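Local coordinates for amine oxidase (Emericella nidulans, PDB 3PGB), which probably oxidises primary amines with the help of a copper ion and a topaquinone cofactor derived from one of its own tyrosines, at residues A[302-313]-A[507-515]; A[544-555]-A[596-606]. All blocks are in the same frame, centred on the assembly; numbering follows the deposited sequence.

The two contacts lie on opposite sides of the chain's centre, with centres 49 Å apart and nearest atoms about 31 Å apart, so neither touches the other. In interaction 1 the side chain of Tyr507 is about 10 Å from the copper ion, and it also packs against His459 of the second subunit. Interaction 2 is a pairing of two strands of the enzyme domain, far from interaction 1, with the side chain of Asn549 about 5 Å from a calcium ion and a glycan attached to the protein bonded to Asp605 at its corner. In sequence they follow one another: 302-313 with 507-515 is complete before 544-555 begins.

Interaction 1 (A[302-313]-A[507-515]); sequences LKPNVDGAWAHT and YIQSAYYAN
Two tyrosine hydroxyls of 507-515 donate to backbone carbonyls of 302-313, from different directions. Tyr507 OH reaches Ala311 O at 2.6 Å, with the acceptor at the edge of the ring, in its plane, and the hydroxyl in the carbonyl plane. Tyr512 OH bonds to Lys303 O at an equal 2.6 Å, but comes from above the carbonyl, 43° out of its plane. A third tyrosine works through water: one molecule accepts from Lys303 N at 2.8 Å and also bonds to Tyr513 OH.

The apolar part turns on Leu302. With CG anti to the carbonyl carbon (chi1 -59°), Leu302 spreads its two methyls toward Ala514 and Tyr513. Leu302 CD1 packs on Ala514 CB at 3.4 Å and Leu302 CD2 lies 3.2 Å from Tyr513 OH; Leu302 CB sits close to Tyr512 OH. The amide of Asn305 passes Tyr512 with the planes 77° apart, its ND2 being bonded to Ser526 O and Pro255 O.

Tyr507 also packs edge-to-face with His459 of the second subunit. The contact joins a loop of the DUF1965 family region to tyrosines of the copper amine oxidase enzyme region, consistent with a junction between domains.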
loop_
_atom_site.group_PDB
_atom_site.type_symbol
_atom_site.label_atom_id
_atom_site.label_comp_id
_atom_site.label_asym_id
_atom_site.label_seq_id
_atom_site.Cartn_x
_atom_site.Cartn_y
_atom_site.Cartn_z
ATOM N N LEU A 302 -14.200 38.738 -13.222
ATOM C CA LEU A 302 -13.123 37.835 -12.808
ATOM C C LEU A 302 -12.455 37.159 -14.010
ATOM O O LEU A 302 -13.098 36.894 -15.029
ATOM C CB LEU A 302 -13.661 36.789 -11.826
ATOM C CG LEU A 302 -14.282 37.356 -10.545
ATOM C CD1 LEU A 302 -14.886 36.247 -9.695
ATOM C CD2 LEU A 302 -13.258 38.148 -9.742
ATOM N N LYS A 303 -11.164 36.869 -13.863
ATOM C CA LYS A 303 -10.321 36.435 -14.977
ATOM C C LYS A 303 -10.580 34.985 -15.415
ATOM O O LYS A 303 -10.940 34.140 -14.598
ATOM C CB LYS A 303 -8.838 36.583 -14.604
ATOM C CG LYS A 303 -8.362 38.016 -14.315
ATOM C CD LYS A 303 -6.964 37.986 -13.666
ATOM C CE LYS A 303 -6.547 39.329 -13.042
ATOM N NZ LYS A 303 -5.933 40.260 -14.036
ATOM N N PRO A 304 -10.374 34.692 -16.710
ATOM C CA PRO A 304 -10.482 33.328 -17.203
ATOM C C PRO A 304 -9.271 32.465 -16.865
ATOM O O PRO A 304 -8.204 32.981 -16.525
ATOM C CB PRO A 304 -10.517 33.515 -18.713
ATOM C CG PRO A 304 -9.705 34.710 -18.940
ATOM C CD PRO A 304 -9.984 35.620 -17.782
ATOM N N ASN A 305 -9.456 31.156 -16.971
ATOM C CA ASN A 305 -8.348 30.226 -17.056
ATOM C C ASN A 305 -8.069 30.010 -18.534
ATOM O O ASN A 305 -8.947 29.571 -19.261
ATOM C CB ASN A 305 -8.705 28.898 -16.387
ATOM C CG ASN A 305 -8.901 29.032 -14.889
ATOM O OD1 ASN A 305 -7.942 29.233 -14.141
ATOM N ND2 ASN A 305 -10.143 28.909 -14.439
ATOM N N VAL A 306 -6.859 30.331 -18.983
ATOM C CA VAL A 306 -6.482 30.112 -20.377
ATOM C C VAL A 306 -5.410 29.029 -20.479
ATOM O O VAL A 306 -4.523 28.926 -19.625
ATOM C CB VAL A 306 -6.008 31.415 -21.058
ATOM C CG1 VAL A 306 -6.980 32.544 -20.755
ATOM C CG2 VAL A 306 -4.610 31.784 -20.616
ATOM N N ASP A 307 -5.509 28.223 -21.531
ATOM C CA ASP A 307 -4.607 27.100 -21.733
ATOM C C ASP A 307 -3.167 27.561 -21.932
ATOM O O ASP A 307 -2.909 28.641 -22.464
ATOM C CB ASP A 307 -5.054 26.247 -22.933
ATOM C CG ASP A 307 -4.514 24.818 -22.874
ATOM O OD1 ASP A 307 -4.363 24.284 -21.756
ATOM O OD2 ASP A 307 -4.257 24.215 -23.941
ATOM N N GLY A 308 -2.241 26.719 -21.491
ATOM C CA GLY A 308 -0.811 26.990 -21.577
ATOM C C GLY A 308 -0.036 25.777 -21.111
ATOM O O GLY A 308 -0.629 24.790 -20.657
ATOM N N ALA A 309 1.288 25.844 -21.218
ATOM C CA ALA A 309 2.170 24.719 -20.854
ATOM C C ALA A 309 1.819 24.087 -19.501
ATOM O O ALA A 309 1.909 22.866 -19.339
ATOM C CB ALA A 309 3.630 25.171 -20.858
ATOM N N TRP A 310 1.422 24.932 -18.548
ATOM C CA TRP A 310 1.007 24.502 -17.208
ATOM C C TRP A 310 -0.059 23.403 -17.215
ATOM O O TRP A 310 -0.080 22.564 -16.315
ATOM C CB TRP A 310 0.491 25.703 -16.401
ATOM C CG TRP A 310 -0.820 26.277 -16.897
ATOM C CD1 TRP A 310 -0.989 27.237 -17.854
ATOM C CD2 TRP A 310 -2.139 25.923 -16.452
ATOM N NE1 TRP A 310 -2.331 27.508 -18.030
ATOM C CE2 TRP A 310 -3.056 26.715 -17.182
ATOM C CE3 TRP A 310 -2.632 25.023 -15.503
ATOM C CZ2 TRP A 310 -4.432 26.626 -16.996
ATOM C CZ3 TRP A 310 -4.006 24.937 -15.318
ATOM C CH2 TRP A 310 -4.887 25.736 -16.063
ATOM N N ALA A 311 -0.939 23.424 -18.219
ATOM C CA ALA A 311 -2.016 22.431 -18.349
ATOM C C ALA A 311 -1.697 21.284 -19.315
ATOM O O ALA A 311 -2.548 20.431 -19.564
ATOM C CB ALA A 311 -3.309 23.120 -18.778
ATOM N N HIS A 312 -0.479 21.259 -19.850
ATOM C CA HIS A 312 -0.090 20.251 -20.833
ATOM C C HIS A 312 0.863 19.229 -20.223
ATOM O O HIS A 312 1.561 19.521 -19.263
ATOM C CB HIS A 312 0.553 20.924 -22.041
ATOM C CG HIS A 312 -0.371 21.834 -22.785
ATOM N ND1 HIS A 312 0.066 22.705 -23.759
ATOM C CD2 HIS A 312 -1.710 22.014 -22.694
ATOM C CE1 HIS A 312 -0.964 23.373 -24.242
ATOM N NE2 HIS A 312 -2.054 22.973 -23.613
ATOM N N THR A 313 0.901 18.036 -20.809
ATOM C CA THR A 313 1.606 16.891 -20.220
ATOM C C THR A 313 3.046 16.719 -20.705
ATOM O O THR A 313 3.793 15.919 -20.139
ATOM C CB THR A 313 0.844 15.598 -20.509
ATOM O OG1 THR A 313 0.672 15.458 -21.926
ATOM C CG2 THR A 313 -0.518 15.632 -19.833
ATOM N N TYR A 507 -6.461 14.078 -16.302
ATOM C CA TYR A 507 -6.842 15.442 -15.953
ATOM C C TYR A 507 -7.918 15.455 -14.893
ATOM O O TYR A 507 -8.858 14.668 -14.942
ATOM C CB TYR A 507 -7.353 16.186 -17.184
ATOM C CG TYR A 507 -6.257 16.696 -18.076
ATOM C CD1 TYR A 507 -5.804 15.948 -19.150
ATOM C CD2 TYR A 507 -5.668 17.925 -17.843
ATOM C CE1 TYR A 507 -4.794 16.411 -19.966
ATOM C CE2 TYR A 507 -4.663 18.398 -18.657
ATOM C CZ TYR A 507 -4.228 17.632 -19.718
ATOM O OH TYR A 507 -3.225 18.086 -20.540
ATOM N N ILE A 508 -7.788 16.359 -13.934
ATOM C CA ILE A 508 -8.829 16.548 -12.950
ATOM C C ILE A 508 -9.960 17.346 -13.595
ATOM O O ILE A 508 -9.734 18.094 -14.547
ATOM C CB ILE A 508 -8.301 17.249 -11.667
ATOM C CG1 ILE A 508 -7.928 18.712 -11.928
ATOM C CG2 ILE A 508 -7.115 16.480 -11.098
ATOM C CD1 ILE A 508 -7.546 19.489 -10.658
ATOM N N GLN A 509 -11.180 17.168 -13.098
ATOM C CA GLN A 509 -12.262 18.055 -13.480
ATOM C C GLN A 509 -12.248 19.216 -12.510
ATOM O O GLN A 509 -12.613 19.081 -11.337
ATOM C CB GLN A 509 -13.620 17.368 -13.492
ATOM C CG GLN A 509 -14.665 18.244 -14.149
ATOM C CD GLN A 509 -15.973 17.544 -14.336
ATOM O OE1 GLN A 509 -16.927 17.794 -13.602
ATOM N NE2 GLN A 509 -16.034 16.653 -15.314
ATOM N N SER A 510 -11.830 20.361 -13.037
ATOM C CA SER A 510 -11.492 21.535 -12.251
ATOM C C SER A 510 -12.737 22.271 -11.774
ATOM O O SER A 510 -13.856 21.884 -12.096
ATOM C CB SER A 510 -10.635 22.453 -13.122
ATOM O OG SER A 510 -10.166 23.572 -12.416
ATOM N N ALA A 511 -12.529 23.321 -10.988
ATOM C CA ALA A 511 -13.604 24.208 -10.552
ATOM C C ALA A 511 -13.100 25.642 -10.588
ATOM O O ALA A 511 -11.919 25.890 -10.347
ATOM C CB ALA A 511 -14.058 23.842 -9.148
ATOM N N TYR A 512 -13.988 26.584 -10.901
ATOM C CA TYR A 512 -13.627 28.002 -10.914
ATOM C C TYR A 512 -13.314 28.451 -9.495
ATOM O O TYR A 512 -13.974 28.028 -8.544
ATOM C CB TYR A 512 -14.751 28.855 -11.516
ATOM C CG TYR A 512 -14.305 30.238 -11.948
ATOM C CD1 TYR A 512 -13.439 30.406 -13.031
ATOM C CD2 TYR A 512 -14.752 31.372 -11.287
ATOM C CE1 TYR A 512 -13.027 31.671 -13.436
ATOM C CE2 TYR A 512 -14.344 32.639 -11.677
ATOM C CZ TYR A 512 -13.488 32.781 -12.754
ATOM O OH TYR A 512 -13.094 34.034 -13.136
ATOM N N TYR A 513 -12.304 29.302 -9.353
ATOM C CA TYR A 513 -11.765 29.648 -8.030
ATOM C C TYR A 513 -12.739 30.453 -7.188
ATOM O O TYR A 513 -12.770 30.304 -5.965
ATOM C CB TYR A 513 -10.454 30.427 -8.161
ATOM C CG TYR A 513 -10.616 31.924 -8.340
ATOM C CD1 TYR A 513 -10.408 32.796 -7.275
ATOM C CD2 TYR A 513 -10.978 32.468 -9.574
ATOM C CE1 TYR A 513 -10.556 34.172 -7.429
ATOM C CE2 TYR A 513 -11.123 33.844 -9.741
ATOM C CZ TYR A 513 -10.912 34.689 -8.666
ATOM O OH TYR A 513 -11.054 36.045 -8.825
ATOM N N ALA A 514 -13.533 31.295 -7.850
ATOM C CA ALA A 514 -14.286 32.346 -7.178
ATOM C C ALA A 514 -15.189 31.794 -6.085
ATOM O O ALA A 514 -16.094 31.014 -6.356
ATOM C CB ALA A 514 -15.100 33.152 -8.192
ATOM N N ASN A 515 -14.903 32.185 -4.846
ATOM C CA ASN A 515 -15.754 31.876 -3.699
ATOM C C ASN A 515 -15.853 30.383 -3.371
ATOM O O ASN A 515 -16.801 29.958 -2.705
ATOM C CB ASN A 515 -17.159 32.442 -3.916
ATOM C CG ASN A 515 -17.138 33.814 -4.546
ATOM O OD1 ASN A 515 -16.653 34.777 -3.945
ATOM N ND2 ASN A 515 -17.644 33.911 -5.772
HETATM O O HOH W 1 -10.142 36.773 -11.239
#

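Interaction 2 (A[544-555]-A[596-606]). With NAG (2-acetamido-2-deoxy-beta-D-glucopyranose), chain C.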
loop_
_atom_site.group_PDB
_atom_site.type_symbol
_atom_site.label_atom_id
_atom_site.label_comp_id
_atom_site.label_asym_id
_atom_site.label_seq_id
_atom_site.Cartn_x
_atom_site.Cartn_y
_atom_site.Cartn_z
ATOM N N ILE A 544 -15.421 -20.429 -1.175
ATOM C CA ILE A 544 -14.297 -21.086 -0.512
ATOM C C ILE A 544 -14.613 -22.560 -0.259
ATOM O O ILE A 544 -15.493 -22.891 0.542
ATOM C CB ILE A 544 -13.908 -20.390 0.821
ATOM C CG1 ILE A 544 -13.624 -18.895 0.604
ATOM C CG2 ILE A 544 -12.692 -21.067 1.441
ATOM C CD1 ILE A 544 -12.588 -18.597 -0.458
ATOM N N LEU A 545 -13.889 -23.434 -0.954
ATOM C CA LEU A 545 -14.083 -24.880 -0.846
ATOM C C LEU A 545 -15.564 -25.244 -1.036
ATOM O O LEU A 545 -16.102 -26.094 -0.327
ATOM C CB LEU A 545 -13.546 -25.392 0.500
ATOM C CG LEU A 545 -12.046 -25.173 0.757
ATOM C CD1 LEU A 545 -11.665 -25.394 2.227
ATOM C CD2 LEU A 545 -11.202 -26.064 -0.159
ATOM N N GLY A 546 -16.205 -24.591 -2.003
ATOM C CA GLY A 546 -17.635 -24.755 -2.250
ATOM C C GLY A 546 -18.398 -23.462 -2.006
ATOM O O GLY A 546 -17.861 -22.515 -1.435
ATOM N N PRO A 547 -19.669 -23.414 -2.424
ATOM C CA PRO A 547 -20.458 -22.195 -2.307
ATOM C C PRO A 547 -20.865 -21.844 -0.869
ATOM O O PRO A 547 -20.986 -20.659 -0.544
ATOM C CB PRO A 547 -21.687 -22.490 -3.172
ATOM C CG PRO A 547 -21.838 -23.971 -3.137
ATOM C CD PRO A 547 -20.457 -24.545 -2.953
ATOM N N ASN A 548 -21.072 -22.850 -0.017
ATOM C CA ASN A 548 -21.550 -22.604 1.357
ATOM C C ASN A 548 -20.457 -21.999 2.262
ATOM O O ASN A 548 -19.633 -22.732 2.817
ATOM C CB ASN A 548 -22.119 -23.897 1.983
ATOM C CG ASN A 548 -23.389 -24.404 1.274
ATOM O OD1 ASN A 548 -24.091 -23.648 0.600
ATOM N ND2 ASN A 548 -23.693 -25.689 1.450
ATOM N N ASN A 549 -20.462 -20.667 2.395
ATOM C CA ASN A 549 -19.462 -19.929 3.188
ATOM C C ASN A 549 -20.060 -19.062 4.310
ATOM O O ASN A 549 -21.279 -18.859 4.373
ATOM C CB ASN A 549 -18.638 -19.022 2.272
ATOM C CG ASN A 549 -17.850 -19.788 1.230
ATOM O OD1 ASN A 549 -17.409 -19.211 0.232
ATOM N ND2 ASN A 549 -17.664 -21.087 1.450
ATOM N N THR A 550 -19.186 -18.553 5.186
ATOM C CA THR A 550 -19.566 -17.602 6.237
ATOM C C THR A 550 -18.504 -16.516 6.393
ATOM O O THR A 550 -17.316 -16.785 6.239
ATOM C CB THR A 550 -19.732 -18.297 7.609
ATOM O OG1 THR A 550 -20.593 -19.436 7.480
ATOM C CG2 THR A 550 -20.315 -17.327 8.640
ATOM N N ILE A 551 -18.928 -15.293 6.701
ATOM C CA ILE A 551 -17.994 -14.219 7.014
ATOM C C ILE A 551 -17.681 -14.247 8.501
ATOM O O ILE A 551 -18.592 -14.234 9.320
ATOM C CB ILE A 551 -18.556 -12.832 6.668
ATOM C CG1 ILE A 551 -18.792 -12.700 5.158
ATOM C CG2 ILE A 551 -17.619 -11.747 7.170
ATOM C CD1 ILE A 551 -17.596 -13.027 4.296
ATOM N N GLU A 552 -16.398 -14.302 8.848
ATOM C CA GLU A 552 -15.982 -14.243 10.242
ATOM C C GLU A 552 -15.189 -12.969 10.448
ATOM O O GLU A 552 -14.322 -12.638 9.638
ATOM C CB GLU A 552 -15.130 -15.447 10.635
ATOM C CG GLU A 552 -14.844 -15.503 12.139
ATOM C CD GLU A 552 -14.031 -16.715 12.563
ATOM O OE1 GLU A 552 -14.066 -17.078 13.761
ATOM O OE2 GLU A 552 -13.351 -17.310 11.704
ATOM N N LEU A 553 -15.508 -12.259 11.526
ATOM C CA LEU A 553 -14.757 -11.083 11.935
ATOM C C LEU A 553 -13.863 -11.501 13.085
ATOM O O LEU A 553 -14.345 -11.993 14.109
ATOM C CB LEU A 553 -15.691 -9.950 12.369
ATOM C CG LEU A 553 -16.758 -9.536 11.350
ATOM C CD1 LEU A 553 -17.691 -8.483 11.945
ATOM C CD2 LEU A 553 -16.114 -9.033 10.069
ATOM N N VAL A 554 -12.559 -11.355 12.890
ATOM C CA VAL A 554 -11.596 -11.658 13.920
ATOM C C VAL A 554 -10.957 -10.347 14.276
ATOM O O VAL A 554 -10.307 -9.715 13.439
ATOM C CB VAL A 554 -10.527 -12.639 13.452
ATOM C CG1 VAL A 554 -9.491 -12.858 14.555
ATOM C CG2 VAL A 554 -11.173 -13.946 13.051
ATOM N N SER A 555 -11.142 -9.952 15.530
ATOM C CA SER A 555 -10.797 -8.627 15.977
ATOM C C SER A 555 -9.737 -8.715 17.066
ATOM O O SER A 555 -9.738 -9.646 17.861
ATOM C CB SER A 555 -12.062 -7.943 16.499
ATOM O OG SER A 555 -12.295 -6.733 15.804
ATOM N N GLN A 596 -8.221 -2.853 13.588
ATOM C CA GLN A 596 -8.306 -3.847 14.662
ATOM C C GLN A 596 -9.133 -5.080 14.327
ATOM O O GLN A 596 -8.992 -6.107 14.994
ATOM C CB GLN A 596 -8.816 -3.203 15.969
ATOM C CG GLN A 596 -7.659 -2.663 16.845
ATOM C CD GLN A 596 -8.097 -1.704 17.959
ATOM O OE1 GLN A 596 -7.281 -0.922 18.472
ATOM N NE2 GLN A 596 -9.377 -1.766 18.341
ATOM N N THR A 597 -9.973 -4.985 13.303
ATOM C CA THR A 597 -10.852 -6.085 12.911
ATOM C C THR A 597 -10.443 -6.660 11.557
ATOM O O THR A 597 -10.421 -5.945 10.544
ATOM C CB THR A 597 -12.324 -5.625 12.817
ATOM O OG1 THR A 597 -12.734 -5.042 14.063
ATOM C CG2 THR A 597 -13.235 -6.800 12.473
ATOM N N GLN A 598 -10.122 -7.951 11.543
ATOM C CA GLN A 598 -9.838 -8.661 10.302
ATOM C C GLN A 598 -11.132 -9.290 9.796
ATOM O O GLN A 598 -11.955 -9.746 10.589
ATOM C CB GLN A 598 -8.772 -9.741 10.514
ATOM C CG GLN A 598 -7.403 -9.211 10.927
ATOM C CD GLN A 598 -6.342 -10.302 10.993
ATOM O OE1 GLN A 598 -6.612 -11.467 10.704
ATOM N NE2 GLN A 598 -5.123 -9.921 11.368
ATOM N N LEU A 599 -11.303 -9.301 8.476
ATOM C CA LEU A 599 -12.495 -9.849 7.839
ATOM C C LEU A 599 -12.122 -11.079 7.019
ATOM O O LEU A 599 -11.275 -10.997 6.133
ATOM C CB LEU A 599 -13.127 -8.789 6.950
ATOM C CG LEU A 599 -14.464 -9.163 6.329
ATOM C CD1 LEU A 599 -15.431 -7.977 6.359
ATOM C CD2 LEU A 599 -14.245 -9.670 4.924
ATOM N N HIS A 600 -12.745 -12.215 7.335
ATOM C CA HIS A 600 -12.422 -13.498 6.713
ATOM C C HIS A 600 -13.636 -14.085 6.003
ATOM O O HIS A 600 -14.740 -14.040 6.529
ATOM C CB HIS A 600 -11.971 -14.515 7.768
ATOM C CG HIS A 600 -10.803 -14.078 8.593
ATOM N ND1 HIS A 600 -10.429 -14.739 9.740
ATOM C CD2 HIS A 600 -9.927 -13.057 8.445
ATOM C CE1 HIS A 600 -9.367 -14.150 10.260
ATOM N NE2 HIS A 600 -9.045 -13.123 9.497
ATOM N N VAL A 601 -13.428 -14.654 4.820
ATOM C CA VAL A 601 -14.479 -15.391 4.130
ATOM C C VAL A 601 -14.131 -16.856 4.290
ATOM O O VAL A 601 -13.159 -17.318 3.704
ATOM C CB VAL A 601 -14.575 -15.021 2.626
ATOM C CG1 VAL A 601 -15.707 -15.789 1.965
ATOM C CG2 VAL A 601 -14.789 -13.538 2.461
ATOM N N VAL A 602 -14.908 -17.575 5.098
ATOM C CA VAL A 602 -14.552 -18.940 5.502
ATOM C C VAL A 602 -15.642 -19.958 5.179
ATOM O O VAL A 602 -16.772 -19.596 4.853
ATOM C CB VAL A 602 -14.261 -19.029 7.022
ATOM C CG1 VAL A 602 -13.300 -17.940 7.454
ATOM C CG2 VAL A 602 -15.548 -18.950 7.819
ATOM N N ASN A 603 -15.286 -21.234 5.272
ATOM C CA ASN A 603 -16.253 -22.319 5.166
ATOM C C ASN A 603 -16.226 -23.121 6.456
ATOM O O ASN A 603 -15.288 -23.881 6.708
ATOM C CB ASN A 603 -15.948 -23.216 3.967
ATOM C CG ASN A 603 -17.000 -24.290 3.758
ATOM O OD1 ASN A 603 -17.699 -24.679 4.689
ATOM N ND2 ASN A 603 -17.110 -24.777 2.531
ATOM N N GLN A 604 -17.263 -22.940 7.271
ATOM C CA GLN A 604 -17.341 -23.589 8.574
ATOM C C GLN A 604 -17.469 -25.103 8.482
ATOM O O GLN A 604 -17.150 -25.800 9.429
ATOM C CB GLN A 604 -18.515 -23.040 9.375
ATOM C CG GLN A 604 -18.402 -21.582 9.752
ATOM C CD GLN A 604 -19.555 -21.144 10.628
ATOM O OE1 GLN A 604 -19.565 -21.407 11.833
ATOM N NE2 GLN A 604 -20.545 -20.481 10.026
ATOM N N ASP A 605 -17.943 -25.603 7.346
ATOM C CA ASP A 605 -18.126 -27.043 7.144
ATOM C C ASP A 605 -16.861 -27.729 6.636
ATOM O O ASP A 605 -16.840 -28.954 6.489
ATOM C CB ASP A 605 -19.287 -27.292 6.176
ATOM C CG ASP A 605 -20.617 -26.782 6.716
ATOM O OD1 ASP A 605 -20.711 -26.561 7.941
ATOM O OD2 ASP A 605 -21.570 -26.610 5.918
ATOM N N LYS A 606 -15.811 -26.950 6.372
ATOM C CA LYS A 606 -14.524 -27.501 5.947
ATOM C C LYS A 606 -13.382 -26.952 6.812
ATOM O O LYS A 606 -12.513 -26.238 6.321
ATOM C CB LYS A 606 -14.280 -27.192 4.467
ATOM C CG LYS A 606 -15.186 -27.965 3.498
ATOM C CD LYS A 606 -14.625 -29.347 3.158
ATOM C CE LYS A 606 -15.363 -29.985 1.979
ATOM N NZ LYS A 606 -15.204 -29.221 0.693
HETATM C C1 NAG C . -24.496 -21.949 11.079
HETATM C C2 NAG C . -25.551 -22.708 11.863
HETATM C C3 NAG C . -24.828 -23.693 12.773
HETATM C C4 NAG C . -23.972 -24.655 11.954
HETATM C C5 NAG C . -23.137 -23.929 10.896
HETATM C C6 NAG C . -22.784 -24.897 9.780
HETATM C C7 NAG C . -27.689 -21.807 12.699
HETATM C C8 NAG C . -28.343 -20.769 13.568
HETATM N N2 NAG C . -26.352 -21.779 12.646
HETATM O O3 NAG C . -25.776 -24.416 13.523
HETATM O O4 NAG C . -23.086 -25.346 12.821
HETATM O O5 NAG C . -23.773 -22.840 10.262
HETATM O O6 NAG C . -21.502 -25.396 10.047
HETATM O O7 NAG C . -28.384 -22.622 12.090
HETATM O O HOH W 2 -21.263 -27.190 3.296
HETATM O O HOH W 3 -11.071 -17.202 10.536
#
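Strands 548-555 and 597-603 run antiparallel, their axes approaching to 4.4 Å at 155°. Thr550-Val602, Glu552-His600 and Val554-Gln598 are the hydrogen-bonded pairs, each closed by two N-H...O bonds; Ile551-Val601, Leu553-Leu599 and Ser555-Thr597 alternate as non-hydrogen-bonded pairs.

Ile551, Leu553, Leu599 and Val601 pack as apolar side chains, with Ile551 CD1 against Val601 CG2 at 3.4 Å; their face ends in the Ser555-Thr597 hydroxyl pair, modelled doubtfully close. The face carrying Thr550, Glu552, Val554, Gln598, His600 and Val602 is mixed, with a polar group at its middle. His600 NE2 donates to a lone pair of Gln598 OE1 at 3.2 Å, in the ring plane, while a water 2.7 Å from His600 ND1 donates to Glu552 OE2. Bonded at both nitrogens, the imidazole has its rotation set, and Val554 CG2 packs against its CE1.

Beside the end of strand 597-603, Ile544 O accepts from two side-chain amides, Asn603 ND2 at 3.2 Å and Asn549 ND2 at 3.0 Å. Asn603 CG lies anti to its own backbone N (chi1 -175°), which carries the amide across to Ile544 O; OD1 closes an Asx turn with Asp605 N. At the corner, Gln604 NE2 donates to Thr550 OG1, also bonded to Gln685, while sugar O6 bonds to Asp605 OD1.

Strand 597-603 lies between 548-562 and 613-619. Leu688, a calcium ligand on 686-698, touches Ile551 and Val601, and Tyr521 of the second subunit packs on Val554 and His600.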